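Local structure of serine-rich Repeat Adhesion Glycoprotein (Srr1) (Streptococcus agalactiae, 4MBO) at residues R174-K179 against Y312-T317. The protein is a streptococcal surface adhesin, a serine-rich repeat glycoprotein that binds fibrinogen and so probably helps the bacterium attach to its host. Sequence-based numbering, arbitrary orientation.
Sequences RSRIMK and YSYGHT
Y314 lies against R176 and I177, its ring side by side with the R176 side chain, both pointing the same way. From CB, 4.2 Å from S175 O, the torsion that sets CG anti to the backbone N (chi1 -153°) carries the ring alongside R176. R176 CA makes a CH-pi contact over one face, 4.0 Å from the Y314 ring centroid and 19° off the normal. On that face I177 N is 3.5 Å from Y314 CD1, which also meets I177 CG1, while CE2 packs on R176 CG. At the tip, Y314 OH takes a hydrogen bond from a water that also donates to I177 O (2.7 Å), and it hydrogen-bonds to D38 OD1, the same oxygen that forms a salt bridge with R176 NE. Y312 repeats the pattern two residues earlier: R174 CG makes a CH-pi contact 3.9 Å from its ring centroid, and a second water joins Y312 OH to S175 O. At the far end I177 CD1 meets H316 CB at 3.3 Å, the two side chains crossing at about a right angle. The tyrosine rings thus pack on backbone and side chains of 174-179, joining nearly parallel strands (7°) of two antiparallel sheets in the all-beta C-terminal region of the fibrinogen-binding adhesin.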
# COMPACT_ATOMS: atom_id res chain seq x y z
N ARG A 174 14.74 -0.13 -6.65
CA ARG A 174 13.66 -0.82 -5.93
C ARG A 174 12.34 -0.52 -6.60
O ARG A 174 12.19 0.55 -7.18
CB ARG A 174 13.63 -0.42 -4.44
CG ARG A 174 12.59 -1.15 -3.63
CD ARG A 174 12.73 -0.89 -2.13
NE ARG A 174 12.72 0.55 -1.84
CZ ARG A 174 12.87 1.07 -0.62
NH1 ARG A 174 13.01 0.26 0.43
NH2 ARG A 174 12.89 2.39 -0.46
N SER A 175 11.38 -1.44 -6.58
CA SER A 175 10.08 -1.18 -7.14
C SER A 175 9.00 -1.78 -6.28
O SER A 175 9.31 -2.60 -5.45
CB SER A 175 9.99 -1.69 -8.55
OG SER A 175 10.11 -3.12 -8.55
N ARG A 176 7.77 -1.35 -6.48
CA ARG A 176 6.64 -1.84 -5.67
C ARG A 176 5.31 -1.57 -6.34
O ARG A 176 5.09 -0.52 -6.91
CB ARG A 176 6.70 -1.09 -4.32
CG ARG A 176 5.80 -1.61 -3.24
CD ARG A 176 6.10 -0.89 -1.92
NE ARG A 176 5.42 -1.64 -0.88
CZ ARG A 176 4.27 -1.32 -0.33
NH1 ARG A 176 3.74 -2.17 0.52
NH2 ARG A 176 3.62 -0.20 -0.64
N ILE A 177 4.38 -2.54 -6.26
CA ILE A 177 3.03 -2.30 -6.64
C ILE A 177 2.45 -1.72 -5.37
O ILE A 177 2.35 -2.41 -4.32
CB ILE A 177 2.31 -3.59 -7.04
CG1 ILE A 177 2.96 -4.14 -8.31
CG2 ILE A 177 0.84 -3.31 -7.21
CD1 ILE A 177 2.42 -5.47 -8.80
N MET A 178 2.14 -0.43 -5.39
CA MET A 178 1.71 0.23 -4.16
C MET A 178 0.28 0.70 -4.13
O MET A 178 -0.16 1.31 -3.15
CB MET A 178 2.70 1.34 -3.80
CG MET A 178 3.06 2.27 -4.93
SD MET A 178 1.66 3.11 -5.64
CE MET A 178 1.15 4.15 -4.22
N LYS A 179 -0.47 0.40 -5.18
CA LYS A 179 -1.88 0.80 -5.24
C LYS A 179 -2.64 -0.05 -6.22
O LYS A 179 -2.16 -0.31 -7.33
CB LYS A 179 -2.05 2.26 -5.65
CG LYS A 179 -3.41 2.88 -5.34
CD LYS A 179 -3.71 3.01 -3.85
CE LYS A 179 -2.60 3.76 -3.10
NZ LYS A 179 -3.02 4.17 -1.73
N TYR A 312 15.12 -5.35 -9.65
CA TYR A 312 14.20 -5.61 -8.52
C TYR A 312 12.89 -6.10 -9.10
O TYR A 312 12.44 -5.59 -10.11
CB TYR A 312 14.01 -4.34 -7.71
CG TYR A 312 13.35 -4.54 -6.37
CD1 TYR A 312 11.98 -4.65 -6.27
CD2 TYR A 312 14.12 -4.62 -5.19
CE1 TYR A 312 11.36 -4.81 -5.06
CE2 TYR A 312 13.49 -4.80 -3.96
CZ TYR A 312 12.10 -4.88 -3.91
OH TYR A 312 11.40 -5.04 -2.73
N SER A 313 12.27 -7.08 -8.44
CA SER A 313 11.01 -7.65 -8.94
C SER A 313 9.91 -7.51 -7.93
O SER A 313 10.15 -7.56 -6.74
CB SER A 313 11.18 -9.15 -9.29
OG SER A 313 12.19 -9.33 -10.27
N TYR A 314 8.68 -7.37 -8.43
CA TYR A 314 7.53 -7.30 -7.54
C TYR A 314 6.28 -7.86 -8.27
O TYR A 314 5.94 -7.44 -9.39
CB TYR A 314 7.30 -5.87 -7.11
CG TYR A 314 6.61 -5.74 -5.77
CD1 TYR A 314 5.23 -5.91 -5.63
CD2 TYR A 314 7.35 -5.43 -4.66
CE1 TYR A 314 4.63 -5.78 -4.39
CE2 TYR A 314 6.77 -5.28 -3.44
CZ TYR A 314 5.41 -5.47 -3.29
OH TYR A 314 4.89 -5.28 -2.04
N GLY A 315 5.60 -8.78 -7.62
CA GLY A 315 4.46 -9.45 -8.25
C GLY A 315 3.08 -9.11 -7.74
O GLY A 315 2.92 -8.53 -6.68
N HIS A 316 2.08 -9.48 -8.55
CA HIS A 316 0.67 -9.31 -8.21
C HIS A 316 -0.19 -10.37 -8.91
O HIS A 316 0.09 -10.77 -10.04
CB HIS A 316 0.19 -7.89 -8.55
CG HIS A 316 -1.30 -7.80 -8.67
ND1 HIS A 316 -2.14 -7.92 -7.59
CD2 HIS A 316 -2.09 -7.66 -9.75
CE1 HIS A 316 -3.39 -7.86 -8.00
NE2 HIS A 316 -3.39 -7.71 -9.31
N THR A 317 -1.23 -10.83 -8.20
CA THR A 317 -2.17 -11.83 -8.72
C THR A 317 -3.60 -11.36 -8.47
O THR A 317 -3.94 -10.94 -7.36
CB THR A 317 -1.97 -13.19 -8.02
OG1 THR A 317 -0.63 -13.64 -8.25
CG2 THR A 317 -2.96 -14.23 -8.54
O HOH W 1 9.50 -3.29 -2.76
O HOH W 2 2.17 -4.53 -2.62